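Local coordinates for glycoside hydrolase family 43 (Halothermothrix orenii, PDB 4QQS), which has alpha-L-arabinofuranosidase activity within a five-bladed beta-propeller and probably acts on arabinose-bearing plant polysaccharides such as xylan, at residues Ile129-Lys143 and Ser156-Leu170. Numbering follows the deposited sequence.
Sequences IFIDQDGTPYIYYVK and SQIYVQEMSQDLLEL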
ATOM      1  N   ILE A 129       2.551  -0.560   8.468  1.00  8.62           N
ATOM      2  CA  ILE A 129       3.257  -1.045   9.642  1.00  8.92           C
ATOM      3  C   ILE A 129       4.039  -2.296   9.271  1.00  9.10           C
ATOM      4  O   ILE A 129       3.473  -3.269   8.779  1.00 10.55           O
ATOM      5  CB  ILE A 129       2.301  -1.319  10.837  1.00  9.88           C
ATOM      6  CG1 ILE A 129       1.612  -0.022  11.274  1.00 10.48           C
ATOM      7  CG2 ILE A 129       3.082  -1.921  12.011  1.00 10.06           C
ATOM      8  CD1 ILE A 129       0.543  -0.199  12.351  1.00 11.75           C
ATOM      9  N   PHE A 130       5.342  -2.235   9.503  1.00  9.10           N
ATOM     10  CA  PHE A 130       6.290  -3.320   9.287  1.00  9.15           C
ATOM     11  C   PHE A 130       6.749  -3.837  10.640  1.00  8.86           C
ATOM     12  O   PHE A 130       7.256  -3.069  11.449  1.00  8.94           O
ATOM     13  CB  PHE A 130       7.492  -2.784   8.494  1.00  9.62           C
ATOM     14  CG  PHE A 130       8.662  -3.733   8.439  1.00 10.00           C
ATOM     15  CD1 PHE A 130       8.603  -4.902   7.704  1.00 11.42           C
ATOM     16  CD2 PHE A 130       9.819  -3.455   9.136  1.00 10.23           C
ATOM     17  CE1 PHE A 130       9.690  -5.772   7.667  1.00 12.14           C
ATOM     18  CE2 PHE A 130      10.886  -4.310   9.101  1.00 11.26           C
ATOM     19  CZ  PHE A 130      10.825  -5.471   8.368  1.00 11.66           C
ATOM     20  N   ILE A 131       6.563  -5.133  10.875  1.00 10.17           N
ATOM     21  CA  ILE A 131       7.046  -5.769  12.084  1.00 10.93           C
ATOM     22  C   ILE A 131       8.340  -6.514  11.729  1.00 10.98           C
ATOM     23  O   ILE A 131       8.328  -7.454  10.934  1.00 12.29           O
ATOM     24  CB  ILE A 131       5.999  -6.749  12.682  1.00 12.46           C
ATOM     25  CG1 ILE A 131       4.634  -6.069  12.868  1.00 12.41           C
ATOM     26  CG2 ILE A 131       6.503  -7.315  14.000  1.00 13.55           C
ATOM     27  CD1 ILE A 131       4.643  -4.844  13.732  1.00 12.76           C
ATOM     28  N   ASP A 132       9.464  -6.086  12.296  1.00 10.38           N
ATOM     29  CA  ASP A 132      10.745  -6.710  11.974  1.00 10.77           C
ATOM     30  C   ASP A 132      10.851  -8.094  12.623  1.00 11.08           C
ATOM     31  O   ASP A 132      10.032  -8.485  13.456  1.00 11.71           O
ATOM     32  CB  ASP A 132      11.887  -5.796  12.421  1.00 10.50           C
ATOM     33  CG  ASP A 132      13.175  -5.999  11.636  1.00 10.81           C
ATOM     34  OD1 ASP A 132      13.282  -6.944  10.824  1.00 12.03           O
ATOM     35  OD2 ASP A 132      14.093  -5.194  11.867  1.00 12.10           O
ATOM     36  N   GLN A 133      11.874  -8.834  12.228  1.00 11.97           N
ATOM     37  CA  GLN A 133      12.072 -10.187  12.725  1.00 13.13           C
ATOM     38  C   GLN A 133      12.194 -10.226  14.248  1.00 12.62           C
ATOM     39  O   GLN A 133      11.762 -11.189  14.881  1.00 13.81           O
ATOM     40  CB  GLN A 133      13.303 -10.810  12.082  1.00 16.27           C
ATOM     41  CG  GLN A 133      13.107 -11.181  10.631  1.00 19.09           C
ATOM     42  CD  GLN A 133      14.363 -11.760  10.018  1.00 21.34           C
ATOM     43  OE1 GLN A 133      15.467 -11.248  10.234  1.00 21.29           O
ATOM     44  NE2 GLN A 133      14.210 -12.839   9.258  1.00 23.22           N
ATOM     45  N   ASP A 134      12.764  -9.173  14.833  1.00 12.14           N
ATOM     46  CA  ASP A 134      12.913  -9.083  16.281  1.00 12.47           C
ATOM     47  C   ASP A 134      11.646  -8.602  16.978  1.00 12.48           C
ATOM     48  O   ASP A 134      11.642  -8.473  18.189  1.00 13.86           O
ATOM     49  CB  ASP A 134      14.120  -8.205  16.662  1.00 13.59           C
ATOM     50  CG  ASP A 134      13.914  -6.718  16.373  1.00 14.61           C
ATOM     51  OD1 ASP A 134      12.880  -6.318  15.799  1.00 13.98           O
ATOM     52  OD2 ASP A 134      14.829  -5.930  16.709  1.00 17.14           O
ATOM     53  N   GLY A 135      10.577  -8.366  16.219  1.00 12.10           N
ATOM     54  CA  GLY A 135       9.298  -7.966  16.775  1.00 12.21           C
ATOM     55  C   GLY A 135       9.076  -6.470  16.919  1.00 12.17           C
ATOM     56  O   GLY A 135       8.004  -6.054  17.369  1.00 13.59           O
ATOM     57  N   THR A 136      10.063  -5.656  16.554  1.00 11.56           N
ATOM     58  CA  THR A 136       9.914  -4.207  16.665  1.00 11.60           C
ATOM     59  C   THR A 136       9.021  -3.682  15.537  1.00 10.61           C
ATOM     60  O   THR A 136       9.266  -3.979  14.366  1.00 10.49           O
ATOM     61  CB  THR A 136      11.277  -3.491  16.591  1.00 12.79           C
ATOM     62  OG1 THR A 136      12.169  -4.019  17.582  1.00 14.92           O
ATOM     63  CG2 THR A 136      11.118  -1.985  16.798  1.00 12.47           C
ATOM     64  N   PRO A 137       7.995  -2.884  15.878  1.00 10.77           N
ATOM     65  CA  PRO A 137       7.145  -2.276  14.855  1.00 10.16           C
ATOM     66  C   PRO A 137       7.685  -0.940  14.367  1.00  9.07           C
ATOM     67  O   PRO A 137       8.213  -0.137  15.142  1.00  9.50           O
ATOM     68  CB  PRO A 137       5.823  -2.061  15.595  1.00 11.89           C
ATOM     69  CG  PRO A 137       6.191  -1.956  17.044  1.00 13.59           C
ATOM     70  CD  PRO A 137       7.495  -2.633  17.242  1.00 12.44           C
ATOM     71  N   TYR A 138       7.524  -0.716  13.068  1.00  8.20           N
ATOM     72  CA  TYR A 138       7.841   0.548  12.434  1.00  7.61           C
ATOM     73  C   TYR A 138       6.676   0.957  11.557  1.00  8.03           C
ATOM     74  O   TYR A 138       6.100   0.126  10.879  1.00 10.30           O
ATOM     75  CB  TYR A 138       9.089   0.419  11.559  1.00  8.17           C
ATOM     76  CG  TYR A 138      10.320   0.003  12.316  1.00  8.42           C
ATOM     77  CD1 TYR A 138      10.609  -1.338  12.530  1.00  9.23           C
ATOM     78  CD2 TYR A 138      11.189   0.947  12.844  1.00  9.75           C
ATOM     79  CE1 TYR A 138      11.729  -1.730  13.232  1.00 10.16           C
ATOM     80  CE2 TYR A 138      12.316   0.563  13.566  1.00 10.62           C
ATOM     81  CZ  TYR A 138      12.572  -0.781  13.755  1.00 10.78           C
ATOM     82  OH  TYR A 138      13.690  -1.193  14.448  1.00 12.76           O
ATOM     83  N   ILE A 139       6.340   2.237  11.574  1.00  7.03           N
ATOM     84  CA  ILE A 139       5.321   2.767  10.689  1.00  6.68           C
ATOM     85  C   ILE A 139       5.966   3.659   9.641  1.00  6.41           C
ATOM     86  O   ILE A 139       6.737   4.560   9.961  1.00  7.01           O
ATOM     87  CB  ILE A 139       4.191   3.493  11.471  1.00  7.06           C
ATOM     88  CG1 ILE A 139       3.039   3.852  10.523  1.00  7.78           C
ATOM     89  CG2 ILE A 139       4.705   4.713  12.220  1.00  7.77           C
ATOM     90  CD1 ILE A 139       1.793   4.360  11.240  1.00  9.28           C
ATOM     91  N   TYR A 140       5.650   3.364   8.385  1.00  5.73           N
ATOM     92  CA  TYR A 140       6.041   4.169   7.234  1.00  6.17           C
ATOM     93  C   TYR A 140       4.780   4.887   6.793  1.00  6.17           C
ATOM     94  O   TYR A 140       3.727   4.285   6.737  1.00  7.64           O
ATOM     95  CB  TYR A 140       6.570   3.250   6.108  1.00  6.34           C
ATOM     96  CG  TYR A 140       7.824   2.532   6.505  1.00  6.51           C
ATOM     97  CD1 TYR A 140       7.780   1.354   7.234  1.00  6.66           C
ATOM     98  CD2 TYR A 140       9.063   3.046   6.189  1.00  6.67           C
ATOM     99  CE1 TYR A 140       8.942   0.729   7.658  1.00  7.28           C
ATOM    100  CE2 TYR A 140      10.234   2.421   6.593  1.00  7.15           C
ATOM    101  CZ  TYR A 140      10.170   1.261   7.336  1.00  7.01           C
ATOM    102  OH  TYR A 140      11.286   0.622   7.794  1.00  8.01           O
ATOM    103  N   TYR A 141       4.877   6.178   6.506  1.00  5.86           N
ATOM    104  CA  TYR A 141       3.688   6.935   6.156  1.00  6.03           C
ATOM    105  C   TYR A 141       4.065   8.126   5.298  1.00  5.34           C
ATOM    106  O   TYR A 141       5.225   8.504   5.210  1.00  6.38           O
ATOM    107  CB  TYR A 141       2.937   7.379   7.415  1.00  6.31           C
ATOM    108  CG  TYR A 141       3.764   8.215   8.369  1.00  6.45           C
ATOM    109  CD1 TYR A 141       3.789   9.589   8.278  1.00  6.95           C
ATOM    110  CD2 TYR A 141       4.537   7.625   9.358  1.00  7.85           C
ATOM    111  CE1 TYR A 141       4.540  10.356   9.153  1.00  6.97           C
ATOM    112  CE2 TYR A 141       5.302   8.386  10.234  1.00  8.24           C
ATOM    113  CZ  TYR A 141       5.292   9.750  10.132  1.00  7.28           C
ATOM    114  OH  TYR A 141       6.041  10.551  10.977  1.00  8.30           O
ATOM    115  N   VAL A 142       3.059   8.718   4.672  1.00  5.53           N
ATOM    116  CA  VAL A 142       3.260   9.808   3.737  1.00  5.68           C
ATOM    117  C   VAL A 142       2.799  11.128   4.343  1.00  5.61           C
ATOM    118  O   VAL A 142       1.674  11.245   4.829  1.00  6.62           O
ATOM    119  CB  VAL A 142       2.489   9.553   2.434  1.00  6.10           C
ATOM    120  CG1 VAL A 142       2.549  10.751   1.509  1.00  7.62           C
ATOM    121  CG2 VAL A 142       3.058   8.313   1.734  1.00  6.47           C
ATOM    122  N   LYS A 143       3.692  12.115   4.300  1.00  5.51           N
ATOM    123  CA  LYS A 143       3.357  13.517   4.547  1.00  6.15           C
ATOM    124  C   LYS A 143       2.912  14.064   3.198  1.00  5.86           C
ATOM    125  O   LYS A 143       3.711  14.246   2.301  1.00  6.59           O
ATOM    126  CB  LYS A 143       4.581  14.249   5.104  1.00  6.58           C
ATOM    127  CG  LYS A 143       4.319  15.652   5.620  1.00  7.32           C
ATOM    128  CD  LYS A 143       5.601  16.285   6.194  1.00  8.43           C
ATOM    129  CE  LYS A 143       5.301  17.556   6.961  1.00 10.55           C
ATOM    130  NZ  LYS A 143       6.496  18.311   7.356  1.00 13.14           N
ATOM    131  N   SER A 156       4.867  14.824  -1.836  1.00  6.08           N
ATOM    132  CA  SER A 156       4.612  13.735  -0.906  1.00  6.26           C
ATOM    133  C   SER A 156       5.916  13.040  -0.558  1.00  6.11           C
ATOM    134  O   SER A 156       6.638  12.579  -1.446  1.00  6.85           O
ATOM    135  CB  SER A 156       3.612  12.734  -1.480  1.00  6.73           C
ATOM    136  OG  SER A 156       2.307  13.287  -1.495  1.00  7.46           O
ATOM    137  N   GLN A 157       6.223  13.007   0.735  1.00  5.98           N
ATOM    138  CA  GLN A 157       7.429  12.388   1.282  1.00  5.81           C
ATOM    139  C   GLN A 157       7.049  11.206   2.164  1.00  5.59           C
ATOM    140  O   GLN A 157       6.014  11.250   2.834  1.00  6.32           O
ATOM    141  CB  GLN A 157       8.171  13.384   2.173  1.00  6.56           C
ATOM    142  CG  GLN A 157       8.551  14.703   1.544  1.00  7.27           C
ATOM    143  CD  GLN A 157       9.130  15.623   2.600  1.00  7.81           C
ATOM    144  OE1 GLN A 157       8.452  15.951   3.571  1.00  8.21           O
ATOM    145  NE2 GLN A 157      10.399  15.985   2.458  1.00  8.93           N
ATOM    146  N   ILE A 158       7.892  10.172   2.183  1.00  5.30           N
ATOM    147  CA  ILE A 158       7.694   9.047   3.084  1.00  5.13           C
ATOM    148  C   ILE A 158       8.603   9.175   4.295  1.00  5.16           C
ATOM    149  O   ILE A 158       9.815   9.313   4.137  1.00  5.75           O
ATOM    150  CB  ILE A 158       7.926   7.711   2.361  1.00  5.35           C
ATOM    151  CG1 ILE A 158       6.867   7.514   1.272  1.00  6.06           C
ATOM    152  CG2 ILE A 158       7.904   6.535   3.343  1.00  5.77           C
ATOM    153  CD1 ILE A 158       7.205   6.432   0.251  1.00  6.48           C
ATOM    154  N   TYR A 159       7.984   9.143   5.473  1.00  5.52           N
ATOM    155  CA  TYR A 159       8.654   9.152   6.758  1.00  5.46           C
ATOM    156  C   TYR A 159       8.514   7.789   7.416  1.00  5.66           C
ATOM    157  O   TYR A 159       7.631   7.004   7.085  1.00  6.32           O
ATOM    158  CB  TYR A 159       8.046  10.236   7.668  1.00  6.23           C
ATOM    159  CG  TYR A 159       8.431  11.632   7.268  1.00  6.47           C
ATOM    160  CD1 TYR A 159       7.755  12.295   6.249  1.00  6.51           C
ATOM    161  CD2 TYR A 159       9.485  12.287   7.886  1.00  7.04           C
ATOM    162  CE1 TYR A 159       8.109  13.559   5.845  1.00  7.54           C
ATOM    163  CE2 TYR A 159       9.852  13.568   7.488  1.00  7.88           C
ATOM    164  CZ  TYR A 159       9.161  14.191   6.470  1.00  7.64           C
ATOM    165  OH  TYR A 159       9.534  15.457   6.082  1.00  8.71           O
ATOM    166  N   VAL A 160       9.386   7.539   8.384  1.00  6.07           N
ATOM    167  CA  VAL A 160       9.317   6.346   9.207  1.00  6.28           C
ATOM    168  C   VAL A 160       9.540   6.709  10.663  1.00  6.52           C
ATOM    169  O   VAL A 160      10.345   7.583  10.992  1.00  6.90           O
ATOM    170  CB  VAL A 160      10.339   5.265   8.750  1.00  6.99           C
ATOM    171  CG1 VAL A 160      11.770   5.793   8.743  1.00  8.18           C
ATOM    172  CG2 VAL A 160      10.230   4.002   9.599  1.00  7.56           C
ATOM    173  N   GLN A 161       8.807   6.028  11.538  1.00  6.34           N
ATOM    174  CA  GLN A 161       9.105   6.022  12.964  1.00  7.06           C
ATOM    175  C   GLN A 161       8.927   4.627  13.525  1.00  7.10           C
ATOM    176  O   GLN A 161       8.044   3.875  13.123  1.00  7.60           O
ATOM    177  CB  GLN A 161       8.194   6.990  13.732  1.00  7.60           C
ATOM    178  CG  GLN A 161       8.548   8.441  13.470  1.00  7.78           C
ATOM    179  CD  GLN A 161       7.596   9.419  14.097  1.00  8.14           C
ATOM    180  OE1 GLN A 161       6.632   9.863  13.461  1.00  8.49           O
ATOM    181  NE2 GLN A 161       7.856   9.778  15.348  1.00  9.01           N
ATOM    182  N   GLU A 162       9.767   4.289  14.488  1.00  7.58           N
ATOM    183  CA  GLU A 162       9.522   3.126  15.325  1.00  8.12           C
ATOM    184  C   GLU A 162       8.268   3.391  16.144  1.00  8.85           C
ATOM    185  O   GLU A 162       8.019   4.534  16.540  1.00  9.98           O
ATOM    186  CB  GLU A 162      10.734   2.935  16.225  1.00 10.06           C
ATOM    187  CG  GLU A 162      10.723   1.689  17.066  1.00 12.89           C
ATOM    188  CD  GLU A 162      11.997   1.542  17.878  1.00 16.37           C
ATOM    189  OE1 GLU A 162      13.029   2.174  17.521  1.00 17.30           O
ATOM    190  OE2 GLU A 162      11.966   0.801  18.874  1.00 18.61           O
ATOM    191  N   MET A 163       7.481   2.348  16.386  1.00  9.08           N
ATOM    192  CA  MET A 163       6.301   2.483  17.233  1.00  9.92           C
ATOM    193  C   MET A 163       6.529   1.856  18.583  1.00 11.48           C
ATOM    194  O   MET A 163       7.389   1.000  18.756  1.00 12.21           O
ATOM    195  CB  MET A 163       5.074   1.818  16.616  1.00 10.27           C
ATOM    196  CG  MET A 163       4.847   2.159  15.143  1.00 11.66           C
ATOM    197  SD  MET A 163       3.324   1.486  14.496  1.00 13.22           S
ATOM    198  CE  MET A 163       2.162   2.721  15.038  1.00 15.01           C
ATOM    199  N   SER A 164       5.713   2.272  19.542  1.00 12.07           N
ATOM    200  CA  SER A 164       5.628   1.567  20.797  1.00 12.50           C
ATOM    201  C   SER A 164       5.093   0.166  20.525  1.00 11.82           C
ATOM    202  O   SER A 164       4.467  -0.104  19.480  1.00 12.26           O
ATOM    203  CB  SER A 164       4.701   2.306  21.756  1.00 13.03           C
ATOM    204  OG  SER A 164       3.432   2.507  21.156  1.00 13.20           O
ATOM    205  N   GLN A 165       5.301  -0.721  21.491  1.00 12.83           N
ATOM    206  CA  GLN A 165       4.861  -2.094  21.346  1.00 14.36           C
ATOM    207  C   GLN A 165       3.354  -2.213  21.168  1.00 14.43           C
ATOM    208  O   GLN A 165       2.898  -3.136  20.499  1.00 14.74           O
ATOM    209  CB  GLN A 165       5.309  -2.926  22.555  1.00 16.46           C
ATOM    210  CG  GLN A 165       6.796  -3.243  22.564  1.00 19.48           C
ATOM    211  CD  GLN A 165       7.179  -4.230  21.482  1.00 22.08           C
ATOM    212  OE1 GLN A 165       6.576  -5.297  21.365  1.00 23.70           O
ATOM    213  NE2 GLN A 165       8.167  -3.868  20.660  1.00 23.09           N
ATOM    214  N   ASP A 166       2.595  -1.286  21.752  1.00 14.15           N
ATOM    215  CA  ASP A 166       1.137  -1.308  21.634  1.00 14.22           C
ATOM    216  C   ASP A 166       0.594  -0.596  20.389  1.00 14.11           C
ATOM    217  O   ASP A 166      -0.620  -0.536  20.193  1.00 15.25           O
ATOM    218  CB  ASP A 166       0.459  -0.788  22.913  1.00 14.38           C
ATOM    219  CG  ASP A 166       0.822   0.654  23.274  1.00 15.00           C
ATOM    220  OD1 ASP A 166       1.383   1.381  22.432  1.00 15.29           O
ATOM    221  OD2 ASP A 166       0.499   1.057  24.421  1.00 15.66           O
ATOM    222  N   LEU A 167       1.505  -0.114  19.546  1.00 13.20           N
ATOM    223  CA  LEU A 167       1.179   0.599  18.314  1.00 12.80           C
ATOM    224  C   LEU A 167       0.490   1.954  18.505  1.00 12.64           C
ATOM    225  O   LEU A 167       0.023   2.532  17.532  1.00 13.33           O
ATOM    226  CB  LEU A 167       0.349  -0.271  17.362  1.00 13.23           C
ATOM    227  CG  LEU A 167       0.841  -1.691  17.093  1.00 12.93           C
ATOM    228  CD1 LEU A 167      -0.065  -2.389  16.094  1.00 13.66           C
ATOM    229  CD2 LEU A 167       2.298  -1.730  16.631  1.00 12.96           C
ATOM    230  N   LEU A 168       0.442   2.464  19.739  1.00 12.87           N
ATOM    231  CA  LEU A 168      -0.273   3.716  20.017  1.00 12.60           C
ATOM    232  C   LEU A 168       0.587   4.983  19.993  1.00 12.17           C
ATOM    233  O   LEU A 168       0.036   6.091  19.964  1.00 13.20           O
ATOM    234  CB  LEU A 168      -0.996   3.628  21.360  1.00 13.33           C
ATOM    235  CG  LEU A 168      -1.952   2.452  21.521  1.00 14.38           C
ATOM    236  CD1 LEU A 168      -2.543   2.457  22.922  1.00 14.61           C
ATOM    237  CD2 LEU A 168      -3.055   2.454  20.476  1.00 15.96           C
ATOM    238  N   GLU A 169       1.915   4.832  20.015  1.00 11.85           N
ATOM    239  CA  GLU A 169       2.818   5.974  20.015  1.00 12.01           C
ATOM    240  C   GLU A 169       3.821   5.806  18.907  1.00 11.03           C
ATOM    241  O   GLU A 169       4.297   4.689  18.664  1.00 12.07           O
ATOM    242  CB  GLU A 169       3.576   6.074  21.341  1.00 13.94           C
ATOM    243  CG  GLU A 169       4.477   7.328  21.449  1.00 16.26           C
ATOM    244  CD  GLU A 169       5.719   7.164  22.327  1.00 19.25           C
ATOM    245  OE1 GLU A 169       5.974   6.066  22.872  1.00 20.60           O
ATOM    246  OE2 GLU A 169       6.458   8.163  22.478  1.00 20.53           O
ATOM    247  N   LEU A 170       4.152   6.919  18.266  1.00 10.71           N
ATOM    248  CA  LEU A 170       5.231   6.960  17.302  1.00  9.96           C
ATOM    249  C   LEU A 170       6.438   7.547  18.039  1.00 10.28           C
ATOM    250  O   LEU A 170       6.386   8.680  18.542  1.00 11.46           O
ATOM    251  CB  LEU A 170       4.839   7.810  16.103  1.00  9.70           C
ATOM    252  CG  LEU A 170       3.901   7.152  15.083  1.00 10.03           C
ATOM    253  CD1 LEU A 170       2.511   6.864  15.619  1.00 12.13           C
ATOM    254  CD2 LEU A 170       3.791   8.004  13.857  1.00 10.22           C
TER
HETATM  255  O   HOH W   1       9.075  17.401   8.064  1.00 18.91           O
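One face of the Tyr140 ring is covered by Val160, whose CG2 stands 3.6 Å from the ring centroid in a CH-pi contact; a branched valine suits the site because a methyl reaches over the ring straight from the beta-carbon. Tyr140 OH is hydrogen-bonded to Pro230 O. On the other side of the sheet, the Tyr141 ring takes Tyr159 CB over one face, 4.0 Å from its centroid. Tyr141 CG sits between its own backbone N and carbonyl carbon (chi1 58°), which turns the ring toward the neighbouring strand. At the ring's edge, Tyr141 OH donates to Gln161 OE1 over 2.6 Å, and Arg120 bonds both oxygens. Tyr159 lies obliquely against the aliphatic part of Lys143, with CE1 3.7 Å from Lys143 CB; the extended lysine brings NZ to a water that also bonds Tyr159 OH, while this hydroxyl donates to Gln157 OE1. Strands 137-143 and 153-162 pair antiparallel here, next to strand 124-131, within one blade of the five-bladed propeller. Val142 approaches Asp126 and Glu195, the predicted pKa modulator and proton donor, so the Lys143 end of the pairing lies beside the probable active site. Hydrogen-bonded pairs alternate with non-hydrogen-bonded ones, and the ladder ends with the bond from Met163 N to Pro137 O, 2.9 Å. Proline, which has no N-H to offer, fits here because the bond uses its carbonyl. The flexible Met163 chain packs against both isoleucines, its SD 3.7 Å from Ile139 CB and 3.9 Å from Ile129 CD1, and Leu167 packs on Pro137.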